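Local coordinates for dual specificity protein phosphatase 14 (Homo sapiens, PDB 2WGP), which removes phosphate from tyrosine, serine and threonine residues of proteins, inactivating the MAP kinases ERK, JNK and p38 and damping T-cell receptor signalling through TAB1, at residues Arg50-Ile55 with Pro68-Val73; Ile55-Ile60 with Leu107-Ala112; Val92-His97 with Met126-Val131; Leu120-Leu125 with Glu135-Val140. All blocks are in the same frame, centred on the assembly; numbering follows the deposited sequence. Where two conformers were deposited one is given.

Contact 1: residues Arg50-Ile55 with Pro68-Val73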
loop_
_atom_site.group_PDB
_atom_site.type_symbol
_atom_site.label_atom_id
_atom_site.label_comp_id
_atom_site.label_asym_id
_atom_site.label_seq_id
_atom_site.Cartn_x
_atom_site.Cartn_y
_atom_site.Cartn_z
ATOM N N ARG A 50 -41.220 -17.607 13.193
ATOM C CA ARG A 50 -41.113 -16.951 11.879
ATOM C C ARG A 50 -41.104 -17.918 10.701
ATOM O O ARG A 50 -40.933 -17.491 9.556
ATOM C CB ARG A 50 -39.847 -16.088 11.856
ATOM C CG ARG A 50 -40.023 -14.832 12.689
ATOM C CD ARG A 50 -38.720 -14.340 13.280
ATOM N NE ARG A 50 -38.951 -13.089 13.998
ATOM C CZ ARG A 50 -39.543 -12.994 15.188
ATOM N NH1 ARG A 50 -39.927 -14.083 15.855
ATOM N NH2 ARG A 50 -39.731 -11.790 15.724
ATOM N N GLY A 51 -41.259 -19.214 10.982
ATOM C CA GLY A 51 -41.216 -20.244 9.949
ATOM C C GLY A 51 -39.854 -20.449 9.308
ATOM O O GLY A 51 -39.759 -20.980 8.205
ATOM N N ILE A 52 -38.801 -20.060 10.022
ATOM C CA ILE A 52 -37.427 -20.188 9.545
ATOM C C ILE A 52 -37.033 -21.668 9.530
ATOM O O ILE A 52 -37.237 -22.398 10.505
ATOM C CB ILE A 52 -36.436 -19.306 10.368
ATOM C CG1 ILE A 52 -36.696 -17.815 10.063
ATOM C CG2 ILE A 52 -34.938 -19.670 10.052
ATOM C CD1 ILE A 52 -36.145 -16.834 11.082
ATOM N N THR A 53 -36.534 -22.100 8.380
ATOM C CA THR A 53 -36.132 -23.484 8.150
ATOM C C THR A 53 -34.632 -23.618 7.833
ATOM O O THR A 53 -34.065 -24.708 7.944
ATOM C CB THR A 53 -36.944 -24.080 6.977
ATOM O OG1 THR A 53 -36.757 -23.267 5.813
ATOM C CG2 THR A 53 -38.436 -24.147 7.340
ATOM N N CYS A 54 -34.010 -22.506 7.425
ATOM C CA CYS A 54 -32.624 -22.491 7.008
ATOM C C CYS A 54 -31.901 -21.312 7.632
ATOM O O CYS A 54 -32.418 -20.172 7.633
ATOM C CB CYS A 54 -32.540 -22.394 5.499
ATOM S SG CYS A 54 -30.869 -22.350 4.829
ATOM N N ILE A 55 -30.740 -21.601 8.217
ATOM C CA ILE A 55 -29.875 -20.575 8.812
ATOM C C ILE A 55 -28.549 -20.488 8.042
ATOM O O ILE A 55 -27.773 -21.465 7.970
ATOM C CB ILE A 55 -29.581 -20.849 10.317
ATOM C CG1 ILE A 55 -30.882 -20.937 11.131
ATOM C CG2 ILE A 55 -28.673 -19.762 10.908
ATOM C CD1 ILE A 55 -30.669 -21.344 12.612
ATOM N N PRO A 68 -31.647 -29.462 15.422
ATOM C CA PRO A 68 -32.108 -30.353 14.346
ATOM C C PRO A 68 -33.163 -29.726 13.427
ATOM O O PRO A 68 -33.287 -30.113 12.271
ATOM C CB PRO A 68 -32.701 -31.556 15.106
ATOM C CG PRO A 68 -32.110 -31.479 16.487
ATOM C CD PRO A 68 -31.966 -30.010 16.755
ATOM N N GLN A 69 -33.884 -28.745 13.950
ATOM C CA GLN A 69 -35.000 -28.098 13.254
ATOM C C GLN A 69 -34.588 -27.272 12.048
ATOM O O GLN A 69 -35.431 -26.917 11.225
ATOM C CB GLN A 69 -35.766 -27.186 14.218
ATOM C CG GLN A 69 -36.577 -27.944 15.245
ATOM C CD GLN A 69 -35.725 -28.582 16.317
ATOM O OE1 GLN A 69 -34.635 -28.108 16.614
ATOM N NE2 GLN A 69 -36.220 -29.681 16.899
ATOM N N PHE A 70 -33.318 -26.906 11.965
ATOM C CA PHE A 70 -32.874 -26.031 10.898
ATOM C C PHE A 70 -31.802 -26.690 10.099
ATOM O O PHE A 70 -31.021 -27.492 10.616
ATOM C CB PHE A 70 -32.378 -24.670 11.439
ATOM C CG PHE A 70 -33.270 -24.084 12.477
ATOM C CD1 PHE A 70 -34.533 -23.597 12.139
ATOM C CD2 PHE A 70 -32.859 -24.024 13.807
ATOM C CE1 PHE A 70 -35.386 -23.043 13.122
ATOM C CE2 PHE A 70 -33.696 -23.484 14.794
ATOM C CZ PHE A 70 -34.958 -22.991 14.440
ATOM N N GLU A 71 -31.786 -26.327 8.827
ATOM C CA GLU A 71 -30.675 -26.569 7.945
ATOM C C GLU A 71 -29.686 -25.435 8.174
ATOM O O GLU A 71 -30.088 -24.300 8.362
ATOM C CB GLU A 71 -31.198 -26.558 6.510
ATOM C CG GLU A 71 -30.173 -26.749 5.449
ATOM C CD GLU A 71 -30.759 -26.578 4.059
ATOM O OE1 GLU A 71 -30.025 -26.850 3.098
ATOM O OE2 GLU A 71 -31.936 -26.166 3.927
ATOM N N TYR A 72 -28.394 -25.729 8.195
ATOM C CA TYR A 72 -27.383 -24.691 8.431
ATOM C C TYR A 72 -26.438 -24.575 7.247
ATOM O O TYR A 72 -25.988 -25.607 6.699
ATOM C CB TYR A 72 -26.555 -25.005 9.685
ATOM C CG TYR A 72 -27.277 -24.795 10.977
ATOM C CD1 TYR A 72 -28.138 -25.765 11.479
ATOM C CD2 TYR A 72 -27.096 -23.635 11.714
ATOM C CE1 TYR A 72 -28.793 -25.586 12.659
ATOM C CE2 TYR A 72 -27.776 -23.434 12.888
ATOM C CZ TYR A 72 -28.622 -24.413 13.364
ATOM O OH TYR A 72 -29.287 -24.238 14.549
ATOM N N VAL A 73 -26.122 -23.328 6.882
ATOM C CA VAL A 73 -25.128 -23.008 5.855
ATOM C C VAL A 73 -24.101 -22.022 6.433
ATOM O O VAL A 73 -24.447 -20.931 6.832
ATOM C CB VAL A 73 -25.770 -22.378 4.601
ATOM C CG1 VAL A 73 -24.697 -22.050 3.545
ATOM C CG2 VAL A 73 -26.865 -23.309 4.017
HETATM O O HOH W 1 -35.079 -27.271 8.025
HETATM O O HOH W 2 -35.174 -25.000 4.260
#
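The carbonyl oxygen of T53 is gripped twice: E71 N donates to T53 O at 2.9 Å, almost straight at the hydrogen (170°), and a water that also donates to Q69 O adds a second bond. F70 CA brings a CA-H to the same oxygen. From here the two backbones run alongside each other in parallel register, C54 opposite E71 and I55 opposite Y72. I55 straddles Y72, its N donating to E71 O at 2.8 Å and its O accepting from V73 N at 2.7 Å. This pairing joins strand 54-57 to 71-74, the outermost strand at one end of the central mixed sheet of the phosphatase domain. On the sheet face of I55 and Y72, I55 CD1 touches two rings, with Y72 CE2 at 3.6 Å and F70 CD2 at 3.7 Å; the Y72 side chain runs beside it in the same direction, while its OH is hydrogen-bonded to W67 N. The F70 ring turns its edge to I52 O, which lies in the ring plane 3.3 Å from F70 CE1, and Q69 CB covers one of its faces. C54 and E71 project from the opposite face of the sheet. With its chain fully extended, E71 reaches K95 of helix 89-101 through OE1 in a salt bridge.

Contact 2: residues Ile55-Ile60 with Leu107-Ala112. With PO4 (phosphate ion), chain C.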
loop_
_atom_site.group_PDB
_atom_site.type_symbol
_atom_site.label_atom_id
_atom_site.label_comp_id
_atom_site.label_asym_id
_atom_site.label_seq_id
_atom_site.Cartn_x
_atom_site.Cartn_y
_atom_site.Cartn_z
ATOM N N ILE A 55 -30.740 -21.601 8.217
ATOM C CA ILE A 55 -29.875 -20.575 8.812
ATOM C C ILE A 55 -28.549 -20.488 8.042
ATOM O O ILE A 55 -27.773 -21.465 7.970
ATOM C CB ILE A 55 -29.581 -20.849 10.317
ATOM C CG1 ILE A 55 -30.882 -20.937 11.131
ATOM C CG2 ILE A 55 -28.673 -19.762 10.908
ATOM C CD1 ILE A 55 -30.669 -21.344 12.612
ATOM N N VAL A 56 -28.309 -19.299 7.481
ATOM C CA VAL A 56 -27.044 -18.938 6.853
ATOM C C VAL A 56 -26.222 -18.152 7.870
ATOM O O VAL A 56 -26.516 -16.991 8.201
ATOM C CB VAL A 56 -27.234 -18.115 5.551
ATOM C CG1 VAL A 56 -25.900 -17.760 4.957
ATOM C CG2 VAL A 56 -28.053 -18.888 4.516
ATOM N N ASN A 57 -25.194 -18.805 8.358
ATOM C CA ASN A 57 -24.269 -18.216 9.315
ATOM C C ASN A 57 -23.096 -17.572 8.560
ATOM O O ASN A 57 -22.136 -18.260 8.199
ATOM C CB ASN A 57 -23.801 -19.298 10.290
ATOM C CG ASN A 57 -22.806 -18.796 11.279
ATOM O OD1 ASN A 57 -22.469 -17.608 11.280
ATOM N ND2 ASN A 57 -22.309 -19.687 12.132
ATOM N N ALA A 58 -23.207 -16.261 8.303
ATOM C CA ALA A 58 -22.174 -15.494 7.577
ATOM C C ALA A 58 -21.058 -14.983 8.490
ATOM O O ALA A 58 -20.711 -13.789 8.472
ATOM C CB ALA A 58 -22.806 -14.341 6.789
ATOM N N THR A 59 -20.507 -15.875 9.308
ATOM C CA THR A 59 -19.373 -15.553 10.160
ATOM C C THR A 59 -18.419 -16.709 10.215
ATOM O O THR A 59 -18.824 -17.875 10.064
ATOM C CB THR A 59 -19.779 -15.258 11.632
ATOM O OG1 THR A 59 -20.041 -16.487 12.324
ATOM C CG2 THR A 59 -20.997 -14.338 11.696
ATOM N N ILE A 60 -17.153 -16.376 10.410
ATOM C CA ILE A 60 -16.154 -17.369 10.716
ATOM C C ILE A 60 -16.230 -17.709 12.218
ATOM O O ILE A 60 -16.125 -18.872 12.605
ATOM C CB ILE A 60 -14.751 -16.882 10.232
ATOM C CG1 ILE A 60 -13.655 -17.918 10.510
ATOM C CG2 ILE A 60 -14.378 -15.518 10.829
ATOM C CD1 ILE A 60 -12.419 -17.664 9.689
ATOM N N LEU A 107 -32.893 -17.329 7.613
ATOM C CA LEU A 107 -32.238 -16.294 8.368
ATOM C C LEU A 107 -30.787 -16.198 7.942
ATOM O O LEU A 107 -30.032 -17.180 8.010
ATOM C CB LEU A 107 -32.310 -16.558 9.855
ATOM C CG LEU A 107 -31.454 -15.639 10.730
ATOM C CD1 LEU A 107 -32.046 -14.199 10.809
ATOM C CD2 LEU A 107 -31.328 -16.288 12.123
ATOM N N VAL A 108 -30.398 -15.022 7.473
ATOM C CA VAL A 108 -28.994 -14.742 7.213
ATOM C C VAL A 108 -28.531 -13.905 8.389
ATOM O O VAL A 108 -29.047 -12.780 8.604
ATOM C CB VAL A 108 -28.724 -14.004 5.882
ATOM C CG1 VAL A 108 -27.199 -13.815 5.703
ATOM C CG2 VAL A 108 -29.374 -14.755 4.649
ATOM N N HIS A 109 -27.594 -14.459 9.166
ATOM C CA HIS A 109 -27.072 -13.763 10.345
ATOM C C HIS A 109 -25.570 -13.577 10.257
ATOM O O HIS A 109 -24.858 -14.330 9.560
ATOM C CB HIS A 109 -27.478 -14.432 11.682
ATOM C CG HIS A 109 -26.614 -15.587 12.113
ATOM N ND1 HIS A 109 -25.383 -15.423 12.728
ATOM C CD2 HIS A 109 -26.836 -16.924 12.064
ATOM C CE1 HIS A 109 -24.879 -16.614 13.007
ATOM N NE2 HIS A 109 -25.738 -17.540 12.616
ATOM N N CYS A 110 -25.088 -12.568 10.961
ATOM C CA CYS A 110 -23.653 -12.400 11.185
ATOM C C CYS A 110 -23.474 -12.216 12.696
ATOM O O CYS A 110 -24.140 -12.915 13.468
ATOM C CB CYS A 110 -23.122 -11.253 10.323
ATOM S SG CYS A 110 -24.084 -9.733 10.328
ATOM N N ALA A 111 -22.603 -11.306 13.137
ATOM C CA ALA A 111 -22.402 -11.032 14.561
ATOM C C ALA A 111 -23.301 -9.866 14.973
ATOM O O ALA A 111 -24.218 -10.029 15.764
ATOM C CB ALA A 111 -20.919 -10.706 14.861
ATOM N N ALA A 112 -23.087 -8.729 14.323
ATOM C CA ALA A 112 -23.764 -7.473 14.639
ATOM C C ALA A 112 -25.041 -7.212 13.851
ATOM O O ALA A 112 -25.782 -6.300 14.173
ATOM C CB ALA A 112 -22.763 -6.287 14.460
HETATM P P PO4 C . -20.973 -7.790 11.115
HETATM O O1 PO4 C . -20.537 -8.307 9.774
HETATM O O2 PO4 C . -20.976 -8.774 12.251
HETATM O O3 PO4 C . -22.410 -7.284 11.012
HETATM O O4 PO4 C . -20.120 -6.588 11.523
#
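H109 lays its imidazole across strand 54-57, with N57 CA over one face, 4.0 Å from the ring centroid, and I55 CG2 in the ring plane at the edge, 3.6 Å from CD2. The N57 amide is inclined 25° to the ring and brings OD1 to 3.1 Å from H109 CE1. The imidazole's rotation is fixed by a nearly straight bond (175°) from H109 ND1 to C110 O, which lies close to the ring plane; chi1 of 83° sets CG between backbone N and carbonyl carbon and brings the ring back against I55 and N57. N57 is held in turn: its OD1 accepts from T59 OG1 at 2.9 Å, while ND2 donates to I62 O and N64 OD1. Beneath these side chains the parallel strands are joined by V56 N to L107 O, H109 N to V56 O and A58 N to H109 O, and V56 and V108 pack on the opposite face. T59 CG2 presses on C110 CA at 3.3 Å, tighter than usual for carbons. Farther along, A111 N and A112 N both donate to O2 of a bound phosphate, also held by V114, S115 and R116. Such a strand-to-loop passage is that of the protein tyrosine phosphatase P-loop, in which C110 forms the phosphocysteine intermediate.

Contact 3: residues Val92-His97 with Met126-Val131; sequences VADKIH and MKFHNV
K127 NZ closes a salt bridge on D94 OD1 at 2.9 Å, approaching on the syn side and 22° out of the carboxylate plane. The lysine chain is extended throughout, CG anti to the backbone N (chi1 -172°), which carries NZ across to helix 89-101. NZ has a second carboxylate partner in D90 of helix 89-101, so two acids probably share its charge and would be expected to keep it protonated. The other D94 oxygen, OD2, accepts from a water at 3.0 Å; the same water takes a weak bond from K127 NZ and bridges the pair. D94 OD1 also lies in the plane of the F128 ring at its edge, 3.4 Å from CZ, where the positive rim of the ring would suit it. A93 CB meets that edge too, at CE2. One face of F128 is covered by H97: CB sits 3.6 Å from the ring centroid, and the imidazole continues the overlap as an offset stack with planes only 8° apart. K127 CG lies over the rim of the opposite face. Flanked in this way, F128 centres a partly exposed interhelical contact that joins helix 89-101 to the C-terminal part of helix 116-129 in the phosphatase domain.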
loop_
_atom_site.group_PDB
_atom_site.type_symbol
_atom_site.label_atom_id
_atom_site.label_comp_id
_atom_site.label_asym_id
_atom_site.label_seq_id
_atom_site.Cartn_x
_atom_site.Cartn_y
_atom_site.Cartn_z
ATOM N N VAL A 92 -25.417 -17.820 -1.995
ATOM C CA VAL A 92 -26.336 -17.531 -0.884
ATOM C C VAL A 92 -27.692 -17.074 -1.434
ATOM O O VAL A 92 -28.735 -17.487 -0.928
ATOM C CB VAL A 92 -25.756 -16.523 0.176
ATOM C CG1 VAL A 92 -26.807 -16.060 1.187
ATOM C CG2 VAL A 92 -24.553 -17.147 0.922
ATOM N N ALA A 93 -27.670 -16.201 -2.444
ATOM C CA ALA A 93 -28.896 -15.732 -3.075
ATOM C C ALA A 93 -29.693 -16.907 -3.673
ATOM O O ALA A 93 -30.905 -17.005 -3.483
ATOM C CB ALA A 93 -28.580 -14.676 -4.124
ATOM N N ASP A 94 -29.004 -17.808 -4.357
ATOM C CA ASP A 94 -29.630 -19.039 -4.869
ATOM C C ASP A 94 -30.227 -19.924 -3.758
ATOM O O ASP A 94 -31.303 -20.486 -3.932
ATOM C CB ASP A 94 -28.629 -19.839 -5.705
ATOM C CG ASP A 94 -28.270 -19.154 -7.008
ATOM O OD1 ASP A 94 -28.874 -18.105 -7.336
ATOM O OD2 ASP A 94 -27.387 -19.684 -7.719
ATOM N N LYS A 95 -29.538 -20.026 -2.630
ATOM C CA LYS A 95 -30.034 -20.808 -1.485
ATOM C C LYS A 95 -31.312 -20.205 -0.874
ATOM O O LYS A 95 -32.304 -20.917 -0.659
ATOM C CB LYS A 95 -28.944 -20.976 -0.421
ATOM C CG LYS A 95 -29.381 -21.819 0.787
ATOM C CD LYS A 95 -29.843 -23.203 0.385
ATOM C CE LYS A 95 -30.086 -24.115 1.576
ATOM N NZ LYS A 95 -30.509 -25.506 1.090
ATOM N N ILE A 96 -31.297 -18.886 -0.668
ATOM C CA ILE A 96 -32.475 -18.167 -0.178
ATOM C C ILE A 96 -33.643 -18.429 -1.124
ATOM O O ILE A 96 -34.743 -18.702 -0.663
ATOM C CB ILE A 96 -32.249 -16.626 -0.001
ATOM C CG1 ILE A 96 -31.162 -16.357 1.056
ATOM C CG2 ILE A 96 -33.564 -15.939 0.430
ATOM C CD1 ILE A 96 -30.472 -14.924 0.984
ATOM N N HIS A 97 -33.385 -18.357 -2.428
ATOM C CA HIS A 97 -34.418 -18.586 -3.447
ATOM C C HIS A 97 -34.921 -20.035 -3.417
ATOM O O HIS A 97 -36.124 -20.280 -3.473
ATOM C CB HIS A 97 -33.866 -18.217 -4.837
ATOM C CG HIS A 97 -34.839 -18.417 -5.961
ATOM N ND1 HIS A 97 -35.955 -17.628 -6.119
ATOM C CD2 HIS A 97 -34.859 -19.305 -6.981
ATOM C CE1 HIS A 97 -36.623 -18.019 -7.189
ATOM N NE2 HIS A 97 -35.978 -19.035 -7.732
ATOM N N MET A 126 -31.241 -7.759 -5.255
ATOM C CA MET A 126 -30.909 -7.394 -6.618
ATOM C C MET A 126 -31.126 -8.547 -7.597
ATOM O O MET A 126 -31.732 -8.352 -8.667
ATOM C CB MET A 126 -29.472 -6.908 -6.736
ATOM C CG MET A 126 -29.216 -5.519 -6.124
ATOM S SD MET A 126 -27.667 -4.822 -6.648
ATOM C CE MET A 126 -26.491 -5.823 -5.698
ATOM N N LYS A 127 -30.649 -9.736 -7.230
ATOM C CA LYS A 127 -30.708 -10.879 -8.127
ATOM C C LYS A 127 -32.117 -11.424 -8.312
ATOM O O LYS A 127 -32.501 -11.749 -9.435
ATOM C CB LYS A 127 -29.782 -12.004 -7.671
ATOM C CG LYS A 127 -29.685 -13.155 -8.714
ATOM C CD LYS A 127 -28.752 -14.261 -8.287
ATOM C CE LYS A 127 -28.695 -15.341 -9.378
ATOM N NZ LYS A 127 -27.557 -16.253 -9.169
ATOM N N PHE A 128 -32.884 -11.531 -7.232
ATOM C CA PHE A 128 -34.185 -12.201 -7.313
ATOM C C PHE A 128 -35.415 -11.300 -7.177
ATOM O O PHE A 128 -36.523 -11.762 -7.427
ATOM C CB PHE A 128 -34.240 -13.351 -6.299
ATOM C CG PHE A 128 -33.438 -14.537 -6.718
ATOM C CD1 PHE A 128 -33.899 -15.375 -7.743
ATOM C CD2 PHE A 128 -32.216 -14.816 -6.114
ATOM C CE1 PHE A 128 -33.163 -16.458 -8.146
ATOM C CE2 PHE A 128 -31.488 -15.896 -6.500
ATOM C CZ PHE A 128 -31.957 -16.727 -7.523
ATOM N N HIS A 129 -35.226 -10.026 -6.817
ATOM C CA HIS A 129 -36.328 -9.071 -6.761
ATOM C C HIS A 129 -36.211 -7.911 -7.767
ATOM O O HIS A 129 -36.984 -6.972 -7.714
ATOM C CB HIS A 129 -36.526 -8.599 -5.320
ATOM C CG HIS A 129 -37.102 -9.660 -4.450
ATOM N ND1 HIS A 129 -38.452 -9.747 -4.190
ATOM C CD2 HIS A 129 -36.535 -10.741 -3.865
ATOM C CE1 HIS A 129 -38.687 -10.813 -3.444
ATOM N NE2 HIS A 129 -37.541 -11.434 -3.236
ATOM N N ASN A 130 -35.231 -7.981 -8.663
ATOM C CA ASN A 130 -35.090 -7.039 -9.775
ATOM C C ASN A 130 -35.060 -5.569 -9.343
ATOM O O ASN A 130 -35.691 -4.704 -9.927
ATOM C CB ASN A 130 -36.192 -7.286 -10.815
ATOM C CG ASN A 130 -35.815 -6.775 -12.199
ATOM O OD1 ASN A 130 -34.654 -6.868 -12.602
ATOM N ND2 ASN A 130 -36.798 -6.246 -12.934
ATOM N N VAL A 131 -34.311 -5.302 -8.295
ATOM C CA VAL A 131 -34.238 -3.978 -7.726
ATOM C C VAL A 131 -32.754 -3.569 -7.832
ATOM O O VAL A 131 -31.877 -4.410 -7.686
ATOM C CB VAL A 131 -34.873 -4.073 -6.299
ATOM C CG1 VAL A 131 -33.902 -4.509 -5.243
ATOM C CG2 VAL A 131 -35.674 -2.851 -5.948
HETATM O O HOH W 3 -25.758 -18.840 -10.069
#

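Contact 4: residues Leu120-Leu125 with Glu135-Val140; sequences LCIAYL and EAYNWV
Both methyl groups of L125 lie over one face of the W139 indole: CD2 stands 3.7 Å from the centroid of the six-membered ring, only 8° off its normal, and CD1 lies 3.6 Å from CG. Another ring, that of Y137, offers its edge to I122 CD1. These contacts belong to the all-apolar packing of helix 116-129, which follows the phosphate-binding loop, against helix 133-143, within the helical layer of the phosphatase domain; the short segments cross at 126° with axes 8.9 Å apart. The polar ends of both aromatic residues are satisfied beyond the interface, W139 NE1 by I29 O and Y137 OH by E187. H129 meets the indole edge-to-face. At the point of closest backbone approach stands A136, whose small CB fits between I122 and L125, 3.7 Å from I122 CG2 and 4.0 Å from L125 CB. I122 spreads its branches along helix 133-143: with CG1 anti to its own carbonyl carbon (chi1 -70°), CG2 is left to A136 while CG1 meets V140 and CD1 meets Y137. V140 directs a single methyl into the interface; its CG2 lies 3.7 Å from L125 CD1 and 3.9 Å from I122 CG1.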
loop_
_atom_site.group_PDB
_atom_site.type_symbol
_atom_site.label_atom_id
_atom_site.label_comp_id
_atom_site.label_asym_id
_atom_site.label_seq_id
_atom_site.Cartn_x
_atom_site.Cartn_y
_atom_site.Cartn_z
ATOM N N LEU A 120 -25.171 -9.651 1.987
ATOM C CA LEU A 120 -25.719 -10.818 1.319
ATOM C C LEU A 120 -27.205 -10.670 1.003
ATOM O O LEU A 120 -27.651 -11.083 -0.084
ATOM C CB LEU A 120 -25.465 -12.064 2.166
ATOM C CG LEU A 120 -23.990 -12.473 2.337
ATOM C CD1 LEU A 120 -23.882 -13.556 3.395
ATOM C CD2 LEU A 120 -23.356 -12.896 0.973
ATOM N N CYS A 121 -27.972 -10.077 1.924
ATOM C CA CYS A 121 -29.394 -9.774 1.668
ATOM C C CYS A 121 -29.569 -8.778 0.521
ATOM O O CYS A 121 -30.444 -8.972 -0.329
ATOM C CB CYS A 121 -30.099 -9.275 2.934
ATOM S SG CYS A 121 -30.251 -10.495 4.207
ATOM N N ILE A 122 -28.733 -7.739 0.481
ATOM C CA ILE A 122 -28.789 -6.759 -0.610
ATOM C C ILE A 122 -28.515 -7.433 -1.964
ATOM O O ILE A 122 -29.206 -7.160 -2.965
ATOM C CB ILE A 122 -27.810 -5.559 -0.376
ATOM C CG1 ILE A 122 -28.306 -4.676 0.778
ATOM C CG2 ILE A 122 -27.674 -4.717 -1.633
ATOM C CD1 ILE A 122 -27.218 -3.708 1.380
ATOM N N ALA A 123 -27.536 -8.342 -1.982
ATOM C CA ALA A 123 -27.195 -9.045 -3.218
ATOM C C ALA A 123 -28.388 -9.911 -3.682
ATOM O O ALA A 123 -28.729 -9.921 -4.871
ATOM C CB ALA A 123 -25.927 -9.894 -3.022
ATOM N N TYR A 124 -29.022 -10.608 -2.740
ATOM C CA TYR A 124 -30.218 -11.423 -3.013
ATOM C C TYR A 124 -31.379 -10.603 -3.603
ATOM O O TYR A 124 -31.988 -10.997 -4.604
ATOM C CB TYR A 124 -30.691 -12.154 -1.732
ATOM C CG TYR A 124 -32.072 -12.732 -1.864
ATOM C CD1 TYR A 124 -32.287 -13.928 -2.573
ATOM C CD2 TYR A 124 -33.185 -12.061 -1.336
ATOM C CE1 TYR A 124 -33.553 -14.451 -2.725
ATOM C CE2 TYR A 124 -34.472 -12.564 -1.509
ATOM C CZ TYR A 124 -34.651 -13.758 -2.193
ATOM O OH TYR A 124 -35.910 -14.273 -2.333
ATOM N N LEU A 125 -31.673 -9.469 -2.987
ATOM C CA LEU A 125 -32.723 -8.563 -3.473
ATOM C C LEU A 125 -32.482 -8.089 -4.915
ATOM O O LEU A 125 -33.412 -8.049 -5.715
ATOM C CB LEU A 125 -32.868 -7.357 -2.544
ATOM C CG LEU A 125 -33.468 -7.580 -1.145
ATOM C CD1 LEU A 125 -33.479 -6.235 -0.377
ATOM C CD2 LEU A 125 -34.882 -8.189 -1.209
ATOM N N GLU A 135 -32.011 0.870 -4.365
ATOM C CA GLU A 135 -33.309 0.411 -3.857
ATOM C C GLU A 135 -33.157 -0.737 -2.853
ATOM O O GLU A 135 -33.865 -0.775 -1.860
ATOM C CB GLU A 135 -34.237 -0.071 -4.982
ATOM C CG GLU A 135 -34.702 0.932 -5.997
ATOM C CD GLU A 135 -35.569 0.268 -7.136
ATOM O OE1 GLU A 135 -35.025 -0.402 -8.089
ATOM O OE2 GLU A 135 -36.814 0.427 -7.069
ATOM N N ALA A 136 -32.240 -1.664 -3.146
ATOM C CA ALA A 136 -31.990 -2.842 -2.314
ATOM C C ALA A 136 -31.445 -2.417 -0.934
ATOM O O ALA A 136 -31.891 -2.898 0.090
ATOM C CB ALA A 136 -31.011 -3.822 -3.038
ATOM N N TYR A 137 -30.493 -1.486 -0.939
ATOM C CA TYR A 137 -30.015 -0.833 0.287
ATOM C C TYR A 137 -31.147 -0.176 1.067
ATOM O O TYR A 137 -31.322 -0.456 2.258
ATOM C CB TYR A 137 -28.887 0.158 -0.064
ATOM C CG TYR A 137 -28.378 0.967 1.102
ATOM C CD1 TYR A 137 -27.652 0.372 2.140
ATOM C CD2 TYR A 137 -28.632 2.327 1.162
ATOM C CE1 TYR A 137 -27.192 1.154 3.226
ATOM C CE2 TYR A 137 -28.172 3.102 2.208
ATOM C CZ TYR A 137 -27.458 2.525 3.226
ATOM O OH TYR A 137 -27.028 3.331 4.255
ATOM N N ASN A 138 -31.918 0.682 0.405
ATOM C CA ASN A 138 -33.027 1.388 1.060
ATOM C C ASN A 138 -34.054 0.412 1.633
ATOM O O ASN A 138 -34.563 0.638 2.726
ATOM C CB ASN A 138 -33.724 2.341 0.093
ATOM C CG ASN A 138 -32.850 3.499 -0.342
ATOM O OD1 ASN A 138 -31.910 3.897 0.342
ATOM N ND2 ASN A 138 -33.172 4.047 -1.494
ATOM N N TRP A 139 -34.317 -0.675 0.911
ATOM C CA TRP A 139 -35.220 -1.755 1.357
ATOM C C TRP A 139 -34.761 -2.327 2.724
ATOM O O TRP A 139 -35.503 -2.318 3.716
ATOM C CB TRP A 139 -35.221 -2.846 0.274
ATOM C CG TRP A 139 -36.161 -4.001 0.420
ATOM C CD1 TRP A 139 -36.551 -4.619 1.566
ATOM C CD2 TRP A 139 -36.745 -4.745 -0.647
ATOM N NE1 TRP A 139 -37.384 -5.653 1.290
ATOM C CE2 TRP A 139 -37.537 -5.750 -0.066
ATOM C CE3 TRP A 139 -36.725 -4.620 -2.043
ATOM C CZ2 TRP A 139 -38.286 -6.647 -0.826
ATOM C CZ3 TRP A 139 -37.470 -5.509 -2.798
ATOM C CH2 TRP A 139 -38.235 -6.515 -2.185
ATOM N N VAL A 140 -33.528 -2.799 2.775
ATOM C CA VAL A 140 -32.993 -3.381 4.010
ATOM C C VAL A 140 -32.862 -2.330 5.118
ATOM O O VAL A 140 -33.211 -2.582 6.263
ATOM C CB VAL A 140 -31.636 -4.056 3.787
ATOM C CG1 VAL A 140 -31.151 -4.706 5.107
ATOM C CG2 VAL A 140 -31.720 -5.115 2.675
#

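Overall arrangement
Contacts 1 and 2 share I55 and lie on either side of strand 54-57, so that 71-74, 54-57 and 106-109 form one continuous run of parallel strands. Both rest on backbone hydrogen bonds, but contact 1 is at the sheet's partly exposed margin, whereas contact 2 is buried and leads into the catalytic loop. Contacts 3 and 4 use different parts of helix 116-129, their centres 9 Å apart: the surface contact relies on charge and stacked rings, the buried one on apolar side chains alone. Sheet and helices meet where C54 and V73 pack on K95, V108 packs on I96, and A58 and V108 touch L120.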